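KLLA0E08119p (Kluyveromyces lactis, PDB 3VA7) probably carries out the biotin-dependent, ATP-driven carboxylation of urea to urea-1-carboxylate, this piece holding the carboxylase but not the amidase part. Local coordinates at residues C942-W956 and T1011-V1024. Sequence-based numbering, arbitrary orientation.
With BTI (5-(hexahydro-2-oxo-1H-thieno[3,4-D]imidazol-6-yl)pentanal), chain B.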
loop_
_atom_site.group_PDB
_atom_site.type_symbol
_atom_site.label_atom_id
_atom_site.label_comp_id
_atom_site.label_asym_id
_atom_site.label_seq_id
_atom_site.Cartn_x
_atom_site.Cartn_y
_atom_site.Cartn_z
ATOM N N CYS A 942 -3.117 -20.634 9.442
ATOM C CA CYS A 942 -4.196 -19.654 9.651
ATOM C C CYS A 942 -5.201 -20.340 10.522
ATOM O O CYS A 942 -5.746 -19.738 11.414
ATOM C CB CYS A 942 -4.870 -19.213 8.342
ATOM S SG CYS A 942 -4.029 -17.966 7.348
ATOM N N VAL A 943 -5.415 -21.621 10.268
ATOM C CA VAL A 943 -6.286 -22.425 11.109
ATOM C C VAL A 943 -5.655 -22.615 12.485
ATOM O O VAL A 943 -6.348 -22.528 13.512
ATOM C CB VAL A 943 -6.627 -23.793 10.497
ATOM C CG1 VAL A 943 -7.633 -24.477 11.373
ATOM C CG2 VAL A 943 -7.163 -23.655 9.043
ATOM N N THR A 944 -4.349 -22.838 12.536
ATOM C CA THR A 944 -3.709 -22.984 13.816
ATOM C C THR A 944 -3.941 -21.776 14.711
ATOM O O THR A 944 -4.359 -21.897 15.847
ATOM C CB THR A 944 -2.206 -23.362 13.687
ATOM O OG1 THR A 944 -2.128 -24.723 13.212
ATOM C CG2 THR A 944 -1.453 -23.159 15.064
ATOM N N ARG A 945 -3.660 -20.613 14.196
ATOM C CA ARG A 945 -3.874 -19.402 14.942
ATOM C C ARG A 945 -5.363 -19.325 15.419
ATOM O O ARG A 945 -5.698 -18.875 16.540
ATOM C CB ARG A 945 -3.516 -18.237 14.026
ATOM C CG ARG A 945 -4.162 -16.929 14.390
ATOM C CD ARG A 945 -3.419 -15.689 13.786
ATOM N NE ARG A 945 -4.031 -14.514 14.426
ATOM C CZ ARG A 945 -3.617 -13.257 14.328
ATOM N NH1 ARG A 945 -2.572 -12.925 13.556
ATOM N NH2 ARG A 945 -4.309 -12.333 14.986
ATOM N N TYR A 946 -6.272 -19.794 14.578
ATOM C CA TYR A 946 -7.658 -19.715 14.968
ATOM C C TYR A 946 -7.932 -20.692 16.134
ATOM O O TYR A 946 -8.654 -20.372 17.081
ATOM C CB TYR A 946 -8.536 -19.968 13.749
ATOM C CG TYR A 946 -9.952 -19.914 14.065
ATOM C CD1 TYR A 946 -10.606 -18.683 14.164
ATOM C CD2 TYR A 946 -10.660 -21.088 14.347
ATOM C CE1 TYR A 946 -11.974 -18.618 14.519
ATOM C CE2 TYR A 946 -12.021 -21.040 14.694
ATOM C CZ TYR A 946 -12.658 -19.796 14.763
ATOM O OH TYR A 946 -14.003 -19.734 15.059
ATOM N N ARG A 947 -7.306 -21.862 16.070
ATOM C CA ARG A 947 -7.410 -22.847 17.165
ATOM C C ARG A 947 -6.829 -22.352 18.478
ATOM O O ARG A 947 -7.355 -22.665 19.525
ATOM C CB ARG A 947 -6.808 -24.209 16.788
ATOM C CG ARG A 947 -7.644 -24.956 15.789
ATOM C CD ARG A 947 -7.052 -26.349 15.450
ATOM N NE ARG A 947 -5.669 -26.292 14.960
ATOM C CZ ARG A 947 -4.610 -26.504 15.748
ATOM N NH1 ARG A 947 -4.791 -26.793 17.056
ATOM N NH2 ARG A 947 -3.380 -26.422 15.235
ATOM N N GLU A 948 -5.754 -21.585 18.409
ATOM C CA GLU A 948 -5.104 -21.219 19.628
ATOM C C GLU A 948 -5.536 -19.848 20.141
ATOM O O GLU A 948 -5.278 -19.514 21.308
ATOM C CB GLU A 948 -3.571 -21.564 19.675
ATOM C CG GLU A 948 -2.771 -21.122 18.506
ATOM C CD GLU A 948 -1.366 -21.700 18.381
ATOM O OE1 GLU A 948 -0.479 -20.848 18.150
ATOM O OE2 GLU A 948 -1.137 -22.941 18.402
ATOM N N THR A 949 -6.281 -19.072 19.332
ATOM C CA THR A 949 -6.617 -17.724 19.798
ATOM C C THR A 949 -8.081 -17.512 20.053
ATOM O O THR A 949 -8.431 -16.545 20.722
ATOM C CB THR A 949 -6.169 -16.634 18.854
ATOM O OG1 THR A 949 -6.915 -16.771 17.641
ATOM C CG2 THR A 949 -4.679 -16.718 18.596
ATOM N N ILE A 950 -8.937 -18.375 19.508
ATOM C CA ILE A 950 -10.379 -18.040 19.454
ATOM C C ILE A 950 -11.297 -19.189 19.797
ATOM O O ILE A 950 -12.097 -19.067 20.715
ATOM C CB ILE A 950 -10.801 -17.454 18.058
ATOM C CG1 ILE A 950 -10.198 -16.071 17.864
ATOM C CG2 ILE A 950 -12.345 -17.463 17.868
ATOM C CD1 ILE A 950 -10.607 -15.370 16.500
ATOM N N ARG A 951 -11.188 -20.275 19.022
ATOM C CA ARG A 951 -11.965 -21.468 19.214
ATOM C C ARG A 951 -11.116 -22.692 18.880
ATOM O O ARG A 951 -10.747 -22.890 17.707
ATOM C CB ARG A 951 -13.170 -21.473 18.292
ATOM C CG ARG A 951 -14.127 -22.601 18.630
ATOM C CD ARG A 951 -15.522 -22.278 18.167
ATOM N NE ARG A 951 -16.427 -23.393 18.432
ATOM C CZ ARG A 951 -17.754 -23.335 18.394
ATOM N NH1 ARG A 951 -18.371 -22.191 18.127
ATOM N NH2 ARG A 951 -18.476 -24.418 18.647
ATOM N N SER A 952 -10.835 -23.536 19.872
ATOM C CA SER A 952 -9.911 -24.653 19.645
ATOM C C SER A 952 -10.572 -25.961 19.180
ATOM O O SER A 952 -9.888 -26.875 18.666
ATOM C CB SER A 952 -9.069 -24.900 20.897
ATOM O OG SER A 952 -9.846 -25.586 21.870
ATOM N N GLU A 953 -11.891 -26.056 19.387
ATOM C CA GLU A 953 -12.681 -27.206 18.880
ATOM C C GLU A 953 -13.952 -26.757 18.207
ATOM O O GLU A 953 -14.652 -25.832 18.671
ATOM C CB GLU A 953 -13.012 -28.197 19.996
ATOM C CG GLU A 953 -11.754 -28.769 20.677
ATOM C CD GLU A 953 -12.115 -29.741 21.823
ATOM O OE1 GLU A 953 -12.647 -29.296 22.904
ATOM O OE2 GLU A 953 -11.861 -30.960 21.633
ATOM N N ALA A 954 -14.282 -27.432 17.117
ATOM C CA ALA A 954 -15.482 -27.077 16.374
ATOM C C ALA A 954 -15.637 -28.185 15.387
ATOM O O ALA A 954 -14.685 -28.887 15.155
ATOM C CB ALA A 954 -15.316 -25.739 15.678
ATOM N N PRO A 955 -16.856 -28.406 14.854
ATOM C CA PRO A 955 -16.970 -29.520 13.927
ATOM C C PRO A 955 -16.123 -29.317 12.669
ATOM O O PRO A 955 -16.003 -30.250 11.864
ATOM C CB PRO A 955 -18.468 -29.518 13.572
ATOM C CG PRO A 955 -19.131 -28.858 14.718
ATOM C CD PRO A 955 -18.177 -27.877 15.273
ATOM N N TRP A 956 -15.571 -28.110 12.450
ATOM C CA TRP A 956 -14.812 -27.857 11.188
ATOM C C TRP A 956 -13.336 -27.786 11.498
ATOM O O TRP A 956 -12.510 -27.360 10.692
ATOM C CB TRP A 956 -15.299 -26.574 10.432
ATOM C CG TRP A 956 -15.069 -25.298 11.197
ATOM C CD1 TRP A 956 -13.954 -24.480 11.177
ATOM C CD2 TRP A 956 -15.953 -24.734 12.142
ATOM N NE1 TRP A 956 -14.116 -23.420 12.057
ATOM C CE2 TRP A 956 -15.350 -23.564 12.647
ATOM C CE3 TRP A 956 -17.222 -25.093 12.600
ATOM C CZ2 TRP A 956 -15.972 -22.767 13.580
ATOM C CZ3 TRP A 956 -17.835 -24.294 13.543
ATOM C CH2 TRP A 956 -17.205 -23.155 14.033
ATOM N N THR A 1011 -19.804 -24.840 5.816
ATOM C CA THR A 1011 -20.291 -23.829 6.714
ATOM C C THR A 1011 -19.195 -22.775 6.797
ATOM O O THR A 1011 -18.042 -23.032 6.449
ATOM C CB THR A 1011 -20.569 -24.346 8.160
ATOM O OG1 THR A 1011 -21.108 -23.277 8.942
ATOM C CG2 THR A 1011 -19.265 -24.788 8.895
ATOM N N LYS A 1012 -19.559 -21.596 7.261
ATOM C CA LYS A 1012 -18.617 -20.533 7.448
ATOM C C LYS A 1012 -18.288 -20.567 8.917
ATOM O O LYS A 1012 -19.040 -21.169 9.705
ATOM C CB LYS A 1012 -19.265 -19.237 7.008
ATOM C CG LYS A 1012 -19.375 -19.151 5.446
ATOM C CD LYS A 1012 -20.754 -18.706 4.998
ATOM C CE LYS A 1012 -20.764 -18.364 3.541
ATOM N NZ LYS A 1012 -22.087 -17.912 3.118
ATOM N N TYR A 1013 -17.159 -19.999 9.313
ATOM C CA TYR A 1013 -16.759 -20.134 10.697
ATOM C C TYR A 1013 -17.772 -19.508 11.684
ATOM O O TYR A 1013 -18.539 -18.583 11.339
ATOM C CB TYR A 1013 -15.382 -19.505 10.899
ATOM C CG TYR A 1013 -14.153 -20.346 10.504
ATOM C CD1 TYR A 1013 -14.168 -21.232 9.387
ATOM C CD2 TYR A 1013 -12.954 -20.218 11.218
ATOM C CE1 TYR A 1013 -13.041 -21.972 9.035
ATOM C CE2 TYR A 1013 -11.786 -20.960 10.853
ATOM C CZ TYR A 1013 -11.841 -21.811 9.785
ATOM O OH TYR A 1013 -10.707 -22.496 9.455
ATOM N N ASN A 1014 -17.788 -20.043 12.909
ATOM C CA ASN A 1014 -18.586 -19.520 13.980
ATOM C C ASN A 1014 -17.766 -19.443 15.255
ATOM O O ASN A 1014 -17.622 -20.442 15.962
ATOM C CB ASN A 1014 -19.826 -20.395 14.147
ATOM C CG ASN A 1014 -20.543 -20.176 15.484
ATOM O OD1 ASN A 1014 -21.066 -21.141 16.082
ATOM N ND2 ASN A 1014 -20.537 -18.950 15.985
ATOM N N PRO A 1015 -17.226 -18.261 15.584
ATOM C CA PRO A 1015 -17.276 -16.983 14.886
ATOM C C PRO A 1015 -16.167 -16.944 13.857
ATOM O O PRO A 1015 -15.322 -17.843 13.833
ATOM C CB PRO A 1015 -16.932 -15.956 16.004
ATOM C CG PRO A 1015 -16.001 -16.636 16.848
ATOM C CD PRO A 1015 -16.403 -18.151 16.802
ATOM N N SER A 1016 -16.112 -15.881 13.067
ATOM C CA SER A 1016 -15.086 -15.781 12.040
ATOM C C SER A 1016 -13.676 -15.580 12.599
ATOM O O SER A 1016 -13.499 -15.132 13.713
ATOM C CB SER A 1016 -15.486 -14.690 11.058
ATOM O OG SER A 1016 -15.853 -13.499 11.748
ATOM N N ARG A 1017 -12.665 -15.882 11.791
ATOM C CA ARG A 1017 -11.245 -15.617 12.112
ATOM C C ARG A 1017 -11.057 -14.133 12.116
ATOM O O ARG A 1017 -11.874 -13.426 11.529
ATOM C CB ARG A 1017 -10.333 -16.190 11.041
ATOM C CG ARG A 1017 -10.368 -17.693 10.885
ATOM C CD ARG A 1017 -9.333 -18.147 9.828
ATOM N NE ARG A 1017 -9.481 -17.423 8.557
ATOM C CZ ARG A 1017 -10.386 -17.723 7.618
ATOM N NH1 ARG A 1017 -11.249 -18.754 7.741
ATOM N NH2 ARG A 1017 -10.440 -16.972 6.540
ATOM N N THR A 1018 -9.975 -13.658 12.719
ATOM C CA THR A 1018 -9.603 -12.274 12.620
ATOM C C THR A 1018 -8.462 -12.075 11.637
ATOM O O THR A 1018 -8.123 -10.924 11.277
ATOM C CB THR A 1018 -9.096 -11.743 13.926
ATOM O OG1 THR A 1018 -8.033 -12.582 14.400
ATOM C CG2 THR A 1018 -10.224 -11.733 14.938
ATOM N N TYR A 1019 -7.857 -13.191 11.227
ATOM C CA TYR A 1019 -6.643 -13.163 10.393
ATOM C C TYR A 1019 -6.664 -14.257 9.286
ATOM O O TYR A 1019 -7.035 -15.429 9.532
ATOM C CB TYR A 1019 -5.329 -13.198 11.256
ATOM C CG TYR A 1019 -4.149 -13.379 10.323
ATOM C CD1 TYR A 1019 -3.446 -12.255 9.826
ATOM C CD2 TYR A 1019 -3.786 -14.707 9.839
ATOM C CE1 TYR A 1019 -2.388 -12.417 8.911
ATOM C CE2 TYR A 1019 -2.758 -14.891 8.915
ATOM C CZ TYR A 1019 -2.071 -13.735 8.445
ATOM O OH TYR A 1019 -1.075 -13.873 7.527
ATOM N N THR A 1020 -6.275 -13.875 8.071
ATOM C CA THR A 1020 -6.154 -14.834 6.967
ATOM C C THR A 1020 -4.994 -14.357 6.115
ATOM O O THR A 1020 -4.666 -13.147 6.081
ATOM C CB THR A 1020 -7.466 -14.917 6.119
ATOM O OG1 THR A 1020 -8.600 -14.966 7.004
ATOM C CG2 THR A 1020 -7.471 -16.183 5.151
ATOM N N ALA A 1021 -4.337 -15.292 5.449
ATOM C CA ALA A 1021 -3.083 -14.969 4.753
ATOM C C ALA A 1021 -3.489 -14.555 3.359
ATOM O O ALA A 1021 -4.481 -15.081 2.822
ATOM C CB ALA A 1021 -2.105 -16.214 4.704
ATOM N N ARG A 1022 -2.702 -13.662 2.754
ATOM C CA ARG A 1022 -2.925 -13.215 1.361
ATOM C C ARG A 1022 -2.878 -14.372 0.361
ATOM O O ARG A 1022 -1.941 -15.171 0.353
ATOM C CB ARG A 1022 -1.842 -12.180 1.039
ATOM C CG ARG A 1022 -1.700 -11.683 -0.399
ATOM C CD ARG A 1022 -1.130 -10.286 -0.408
ATOM N NE ARG A 1022 -0.126 -10.034 -1.462
ATOM C CZ ARG A 1022 1.091 -10.559 -1.492
ATOM N NH1 ARG A 1022 1.452 -11.398 -0.542
ATOM N NH2 ARG A 1022 1.948 -10.260 -2.453
ATOM N N GLY A 1023 -3.897 -14.478 -0.475
ATOM C CA GLY A 1023 -3.955 -15.501 -1.519
ATOM C C GLY A 1023 -4.597 -16.810 -1.102
ATOM O O GLY A 1023 -4.839 -17.674 -1.949
ATOM N N VAL A 1024 -4.886 -16.964 0.191
ATOM C CA VAL A 1024 -5.608 -18.162 0.676
ATOM C C VAL A 1024 -6.926 -18.392 -0.089
ATOM O O VAL A 1024 -7.666 -17.442 -0.359
ATOM C CB VAL A 1024 -5.854 -18.066 2.179
ATOM C CG1 VAL A 1024 -6.890 -19.048 2.629
ATOM C CG2 VAL A 1024 -4.528 -18.296 2.951
HETATM C C11 BTI B . -13.388 -8.025 13.050
HETATM O O11 BTI B . -13.073 -9.242 13.228
HETATM C C10 BTI B . -14.410 -7.515 11.989
HETATM C C9 BTI B . -14.910 -8.672 11.126
HETATM C C8 BTI B . -16.132 -8.384 10.266
HETATM C C7 BTI B . -16.916 -9.630 9.803
HETATM C C2 BTI B . -16.076 -10.726 9.181
HETATM S S1 BTI B . -15.192 -10.188 7.747
HETATM C C6 BTI B . -15.050 -11.804 7.070
HETATM C C5 BTI B . -16.193 -12.639 7.603
HETATM N N3 BTI B . -17.133 -12.601 6.513
HETATM C C3 BTI B . -18.182 -11.886 6.820
HETATM O O3 BTI B . -19.217 -11.733 6.018
HETATM N N2 BTI B . -18.103 -11.381 8.034
HETATM C C4 BTI B . -16.930 -11.898 8.727
HETATM O O HOH W 1 -6.328 -17.178 11.857
#
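Tyr-946 and Pro-1015, which follows a cis peptide bond, meet through one hydrogen bond: the phenol OH gives its proton to Pro-1015 O, 2.6 Å away and in the carbonyl plane. With CG of Tyr-946 anti to the backbone N (chi1 180°), the ring leans off helix 937-949 into the loop before strand 1024-1028. There the edge of Tyr-1013 points at its face, an edge-to-face pair with planes at 62°. Trp-956 lays NE1 over the centre of one face of Tyr-1013, completing an aromatic cluster of the three, while NH1 of Arg-1017 lies over the opposite face. Arg-1017 grips Thr-1020 OG1, also bonded to Ser-1040 O, side-on through NE and NH2 (2.8 Å from NH2), and its CG packs 3.4 Å from CD1 of Tyr-946. A phenylalanine in place of Tyr-946 would probably keep the aromatic packing but leave the buried Pro-1015 O without this donor. Toward the start of the helix segment, Arg-945 spreads its guanidinium nearly parallel to the Tyr-1019 ring, with CB of Tyr-1019 over its centre, and forms a salt bridge with Glu-1199. Cys-942 SG lies obliquely beside the same ring, 3.7 Å from CE2, and a water donates to both Cys-942 O and Tyr-1019 O. Within this carboxyltransferase region, Ser-1016 turns from the helix to the biotin group, its OG 3.6 Å from C4 of BTI. The chemistry is consistent with a biotin-site loop backed by aromatic contacts and a buried phenol-to-carbonyl bond; Arg-1017, bonded to Tyr-1035 OH and Tyr-1044 O of the urea pocket, is probably second-shell there.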